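Local atomic coordinates of putative esterase MT1895 (Mycobacterium tuberculosis, PDB entry 3S4K), a protein that probably hydrolyses acyl-CoA thioesters, perhaps 1,4-dihydroxy-2-naphthoyl-CoA, as a member of the PaaI family of hotdog-fold thioesterases. Residues P108-V120 with V130-A142. Numbering follows the deposited sequence.
Sequences PLHRGRRQQLWLV and VARGQVRLQNLEA. With SO4 (sulfate ion), chain G.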
loop_
_atom_site.group_PDB
_atom_site.type_symbol
_atom_site.label_atom_id
_atom_site.label_comp_id
_atom_site.label_asym_id
_atom_site.label_seq_id
_atom_site.Cartn_x
_atom_site.Cartn_y
_atom_site.Cartn_z
ATOM N N PRO A 108 3.293 12.085 -14.617
ATOM C CA PRO A 108 3.586 13.141 -13.684
ATOM C C PRO A 108 2.453 14.151 -13.492
ATOM O O PRO A 108 1.819 14.584 -14.464
ATOM C CB PRO A 108 4.806 13.806 -14.304
ATOM C CG PRO A 108 4.594 13.652 -15.767
ATOM C CD PRO A 108 3.928 12.314 -15.924
ATOM N N LEU A 109 2.189 14.486 -12.231
ATOM C CA LEU A 109 1.273 15.565 -11.884
ATOM C C LEU A 109 1.983 16.848 -11.471
ATOM O O LEU A 109 1.492 17.933 -11.778
ATOM C CB LEU A 109 0.314 15.123 -10.767
ATOM C CG LEU A 109 -0.495 13.858 -11.088
ATOM C CD1 LEU A 109 -1.435 13.506 -9.910
ATOM C CD2 LEU A 109 -1.305 14.012 -12.370
ATOM N N HIS A 110 3.090 16.725 -10.740
ATOM C CA HIS A 110 3.900 17.874 -10.323
ATOM C C HIS A 110 5.329 17.411 -10.153
ATOM O O HIS A 110 5.577 16.371 -9.548
ATOM C CB HIS A 110 3.426 18.481 -8.994
ATOM C CG HIS A 110 4.374 19.512 -8.453
ATOM N ND1 HIS A 110 4.451 20.785 -8.981
ATOM C CD2 HIS A 110 5.326 19.444 -7.487
ATOM C CE1 HIS A 110 5.387 21.465 -8.341
ATOM N NE2 HIS A 110 5.942 20.672 -7.435
ATOM N N ARG A 111 6.275 18.175 -10.689
ATOM C CA ARG A 111 7.682 17.868 -10.487
ATOM C C ARG A 111 8.427 19.176 -10.241
ATOM O O ARG A 111 8.605 19.970 -11.151
ATOM C CB ARG A 111 8.250 17.150 -11.707
ATOM C CG ARG A 111 7.629 15.784 -11.979
ATOM C CD ARG A 111 8.106 15.182 -13.306
ATOM N NE ARG A 111 7.526 15.907 -14.435
ATOM C CZ ARG A 111 7.709 15.587 -15.712
ATOM N NH1 ARG A 111 8.484 14.562 -16.055
ATOM N NH2 ARG A 111 7.121 16.302 -16.665
ATOM N N GLY A 112 8.829 19.394 -8.999
ATOM C CA GLY A 112 9.426 20.655 -8.598
ATOM C C GLY A 112 10.704 20.429 -7.826
ATOM O O GLY A 112 11.186 19.288 -7.702
ATOM N N ARG A 113 11.252 21.519 -7.308
ATOM C CA ARG A 113 12.491 21.451 -6.545
ATOM C C ARG A 113 12.340 20.614 -5.291
ATOM O O ARG A 113 13.158 19.732 -5.050
ATOM C CB ARG A 113 12.988 22.841 -6.171
ATOM C CG ARG A 113 14.342 22.845 -5.454
ATOM C CD ARG A 113 14.827 24.255 -5.195
ATOM N NE ARG A 113 13.908 24.977 -4.323
ATOM C CZ ARG A 113 13.901 24.920 -2.992
ATOM N NH1 ARG A 113 14.780 24.172 -2.322
ATOM N NH2 ARG A 113 13.000 25.623 -2.319
ATOM N N ARG A 114 11.291 20.856 -4.509
ATOM C CA ARG A 114 11.167 20.171 -3.218
ATOM C C ARG A 114 10.395 18.869 -3.260
ATOM O O ARG A 114 10.723 17.939 -2.508
ATOM C CB ARG A 114 10.549 21.099 -2.165
ATOM C CG ARG A 114 11.519 22.146 -1.692
ATOM C CD ARG A 114 10.884 23.158 -0.775
ATOM N NE ARG A 114 10.484 22.541 0.497
ATOM C CZ ARG A 114 10.311 23.191 1.639
ATOM N NH1 ARG A 114 10.507 24.505 1.708
ATOM N NH2 ARG A 114 9.927 22.520 2.719
ATOM N N GLN A 115 9.331 18.828 -4.073
ATOM C CA GLN A 115 8.439 17.637 -4.111
ATOM C C GLN A 115 8.070 17.206 -5.528
ATOM O O GLN A 115 8.212 17.984 -6.493
ATOM C CB GLN A 115 7.157 17.876 -3.289
ATOM C CG GLN A 115 7.425 18.330 -1.806
ATOM C CD GLN A 115 6.208 18.174 -0.884
ATOM O OE1 GLN A 115 5.390 17.305 -1.072
ATOM N NE2 GLN A 115 6.119 19.022 0.141
ATOM N N GLN A 116 7.601 15.961 -5.624
ATOM C CA GLN A 116 6.975 15.436 -6.812
ATOM C C GLN A 116 5.666 14.762 -6.456
ATOM O O GLN A 116 5.504 14.208 -5.360
ATOM C CB GLN A 116 7.875 14.456 -7.587
ATOM C CG GLN A 116 9.314 14.885 -7.745
ATOM C CD GLN A 116 10.113 13.938 -8.599
ATOM O OE1 GLN A 116 9.611 13.443 -9.630
ATOM N NE2 GLN A 116 11.364 13.665 -8.187
ATOM N N LEU A 117 4.757 14.777 -7.419
ATOM C CA LEU A 117 3.494 14.106 -7.302
ATOM C C LEU A 117 3.287 13.301 -8.597
ATOM O O LEU A 117 3.307 13.875 -9.704
ATOM C CB LEU A 117 2.381 15.135 -7.019
ATOM C CG LEU A 117 0.992 14.560 -6.740
ATOM C CD1 LEU A 117 0.960 13.841 -5.413
ATOM C CD2 LEU A 117 -0.103 15.626 -6.812
ATOM N N TRP A 118 3.092 11.985 -8.472
ATOM C CA TRP A 118 2.921 11.071 -9.604
ATOM C C TRP A 118 1.595 10.310 -9.505
ATOM O O TRP A 118 1.183 9.931 -8.411
ATOM C CB TRP A 118 4.054 10.036 -9.672
ATOM C CG TRP A 118 5.365 10.654 -10.099
ATOM C CD1 TRP A 118 6.251 11.304 -9.319
ATOM C CD2 TRP A 118 5.908 10.673 -11.422
ATOM N NE1 TRP A 118 7.333 11.724 -10.056
ATOM C CE2 TRP A 118 7.136 11.370 -11.363
ATOM C CE3 TRP A 118 5.469 10.183 -12.654
ATOM C CZ2 TRP A 118 7.946 11.561 -12.490
ATOM C CZ3 TRP A 118 6.254 10.407 -13.769
ATOM C CH2 TRP A 118 7.484 11.079 -13.678
ATOM N N LEU A 119 0.932 10.112 -10.651
ATOM C CA LEU A 119 -0.278 9.289 -10.772
ATOM C C LEU A 119 0.099 7.933 -11.377
ATOM O O LEU A 119 0.793 7.870 -12.401
ATOM C CB LEU A 119 -1.287 9.961 -11.705
ATOM C CG LEU A 119 -2.444 9.090 -12.171
ATOM C CD1 LEU A 119 -3.323 8.759 -10.983
ATOM C CD2 LEU A 119 -3.260 9.830 -13.241
ATOM N N VAL A 120 -0.375 6.859 -10.758
ATOM C CA VAL A 120 -0.164 5.514 -11.274
ATOM C C VAL A 120 -1.516 4.843 -11.425
ATOM O O VAL A 120 -2.319 4.825 -10.479
ATOM C CB VAL A 120 0.714 4.681 -10.333
ATOM C CG1 VAL A 120 0.979 3.288 -10.935
ATOM C CG2 VAL A 120 2.015 5.432 -10.000
ATOM N N VAL A 130 -8.147 -1.458 -12.259
ATOM C CA VAL A 130 -8.308 -2.174 -10.989
ATOM C C VAL A 130 -7.940 -1.327 -9.775
ATOM O O VAL A 130 -8.556 -1.501 -8.708
ATOM C CB VAL A 130 -7.561 -3.558 -10.967
ATOM C CG1 VAL A 130 -8.164 -4.516 -11.993
ATOM C CG2 VAL A 130 -6.078 -3.416 -11.192
ATOM N N ALA A 131 -6.984 -0.414 -9.920
ATOM C CA ALA A 131 -6.585 0.517 -8.859
ATOM C C ALA A 131 -5.918 1.736 -9.492
ATOM O O ALA A 131 -5.380 1.641 -10.612
ATOM C CB ALA A 131 -5.646 -0.170 -7.844
ATOM N N ARG A 132 -5.945 2.870 -8.798
ATOM C CA ARG A 132 -5.351 4.124 -9.295
ATOM C C ARG A 132 -4.924 4.889 -8.070
ATOM O O ARG A 132 -5.668 4.923 -7.093
ATOM C CB ARG A 132 -6.388 4.904 -10.103
ATOM C CG ARG A 132 -5.983 6.269 -10.685
ATOM C CD ARG A 132 -7.245 6.981 -11.227
ATOM N NE ARG A 132 -6.940 8.185 -12.004
ATOM C CZ ARG A 132 -6.666 9.371 -11.474
ATOM N NH1 ARG A 132 -6.641 9.528 -10.153
ATOM N NH2 ARG A 132 -6.406 10.409 -12.260
ATOM N N GLY A 133 -3.743 5.485 -8.094
ATOM C CA GLY A 133 -3.223 6.130 -6.889
ATOM C C GLY A 133 -2.277 7.271 -7.201
ATOM O O GLY A 133 -1.737 7.351 -8.315
ATOM N N GLN A 134 -2.061 8.131 -6.214
ATOM C CA GLN A 134 -1.115 9.234 -6.335
ATOM C C GLN A 134 -0.129 9.139 -5.219
ATOM O O GLN A 134 -0.521 8.911 -4.083
ATOM C CB GLN A 134 -1.825 10.566 -6.299
ATOM C CG GLN A 134 -2.777 10.617 -7.447
ATOM C CD GLN A 134 -3.558 11.868 -7.557
ATOM O OE1 GLN A 134 -3.421 12.796 -6.759
ATOM N NE2 GLN A 134 -4.410 11.903 -8.566
ATOM N N VAL A 135 1.140 9.331 -5.564
ATOM C CA VAL A 135 2.227 9.279 -4.622
ATOM C C VAL A 135 2.935 10.622 -4.561
ATOM O O VAL A 135 3.354 11.148 -5.597
ATOM C CB VAL A 135 3.214 8.165 -5.016
ATOM C CG1 VAL A 135 4.358 8.058 -3.998
ATOM C CG2 VAL A 135 2.476 6.839 -5.166
ATOM N N ARG A 136 3.075 11.147 -3.343
ATOM C CA ARG A 136 3.781 12.399 -3.089
ATOM C C ARG A 136 5.144 12.044 -2.522
ATOM O O ARG A 136 5.233 11.247 -1.574
ATOM C CB ARG A 136 2.993 13.268 -2.129
ATOM C CG ARG A 136 3.689 14.586 -1.748
ATOM C CD ARG A 136 2.822 15.413 -0.852
ATOM N NE ARG A 136 1.729 16.024 -1.599
ATOM C CZ ARG A 136 1.828 17.113 -2.359
ATOM N NH1 ARG A 136 2.986 17.748 -2.527
ATOM N NH2 ARG A 136 0.752 17.542 -3.017
ATOM N N LEU A 137 6.193 12.616 -3.117
ATOM C CA LEU A 137 7.565 12.349 -2.715
ATOM C C LEU A 137 8.288 13.643 -2.381
ATOM O O LEU A 137 8.023 14.676 -2.973
ATOM C CB LEU A 137 8.319 11.611 -3.825
ATOM C CG LEU A 137 7.743 10.242 -4.203
ATOM C CD1 LEU A 137 6.913 10.377 -5.483
ATOM C CD2 LEU A 137 8.834 9.125 -4.271
ATOM N N GLN A 138 9.230 13.546 -1.446
ATOM C CA GLN A 138 10.207 14.580 -1.200
ATOM C C GLN A 138 11.477 14.316 -1.991
ATOM O O GLN A 138 11.977 13.187 -2.008
ATOM C CB GLN A 138 10.587 14.587 0.293
ATOM C CG GLN A 138 9.890 15.598 1.076
ATOM C CD GLN A 138 10.376 15.682 2.526
ATOM O OE1 GLN A 138 11.519 15.323 2.880
ATOM N NE2 GLN A 138 9.505 16.164 3.364
ATOM N N ASN A 139 12.011 15.351 -2.629
ATOM C CA ASN A 139 13.345 15.285 -3.212
ATOM C C ASN A 139 14.372 15.579 -2.120
ATOM O O ASN A 139 14.220 16.540 -1.396
ATOM C CB ASN A 139 13.484 16.314 -4.324
ATOM C CG ASN A 139 12.535 16.050 -5.490
ATOM O OD1 ASN A 139 12.243 14.892 -5.825
ATOM N ND2 ASN A 139 12.047 17.131 -6.112
ATOM N N LEU A 140 15.417 14.763 -2.035
ATOM C CA LEU A 140 16.468 14.910 -1.037
ATOM C C LEU A 140 17.747 15.249 -1.757
ATOM O O LEU A 140 18.059 14.634 -2.767
ATOM C CB LEU A 140 16.660 13.596 -0.299
ATOM C CG LEU A 140 15.443 13.073 0.452
ATOM C CD1 LEU A 140 15.709 11.634 0.946
ATOM C CD2 LEU A 140 15.076 14.009 1.604
ATOM N N GLU A 141 18.494 16.212 -1.235
ATOM C CA GLU A 141 19.689 16.675 -1.935
ATOM C C GLU A 141 20.810 15.647 -1.911
ATOM O O GLU A 141 20.853 14.775 -1.050
ATOM C CB GLU A 141 20.196 17.975 -1.326
ATOM C CG GLU A 141 20.783 17.816 0.074
ATOM C CD GLU A 141 20.890 19.141 0.788
ATOM O OE1 GLU A 141 21.157 20.166 0.097
ATOM O OE2 GLU A 141 20.697 19.164 2.023
ATOM N N ALA A 142 21.730 15.824 -2.856
ATOM C CA ALA A 142 22.939 15.035 -2.980
ATOM C C ALA A 142 24.106 15.862 -2.464
ATOM O O ALA A 142 23.991 17.085 -2.334
ATOM C CB ALA A 142 23.166 14.684 -4.438
HETATM S S SO4 G . 5.089 18.664 -14.125
HETATM O O1 SO4 G . 5.081 17.279 -13.708
HETATM O O2 SO4 G . 6.068 18.792 -15.219
HETATM O O3 SO4 G . 3.754 18.965 -14.655
HETATM O O4 SO4 G . 5.391 19.649 -13.037
#
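Q116 NE2 gives an almost straight 2.8 Å bond to N139 OD1 (176° at the hydrogen), OD1 lying in the Q116 amide plane, and a second bond to A71 O of helix 56-75. At the other end of the N139 amide, ND2 gives a 3.0 Å bond to R113 O, meeting that carbonyl from above its plane, while N139 N binds R114 O; the turn at 112-114 is thereby tied to strand 129-140. The Q116 amide is held further through OE1, which accepts W118 NE1 at 2.9 Å. On this helix-facing side W118 CD1 meets L137 CD1 at 4.0 Å. Strands 115-123 and 129-140 form an antiparallel hairpin in the curled sheet of the hotdog fold, whose long helix lies against Q116, W118 and V135. Q116-L137, W118-V135 and V120-G133 are its hydrogen-bonded pairs, each joined by two backbone bonds. On the other face, with L117 and L119, R136 NH1 binds Q115 OE1 at 2.8 Å, approaching from above the carbonyl plane. The amide and guanidinium planes stand 88° apart, and a bend at chi3 (-74°) brings the guanidinium round to this oxygen. Farther along, L119 CD1 sits over the centre of the R132 guanidinium, 3.4 Å from CZ, and L109 CD1 packs against Q134 CD at 3.6 Å. L109 and H110 form a classic beta bulge opposite L117, whose O accepts both their backbone N-H groups. Just beyond it, R111 holds a sulfate, probably from the crystallisation liquor, through N, NE and NH2, while its NH1 forms a salt bridge with D35.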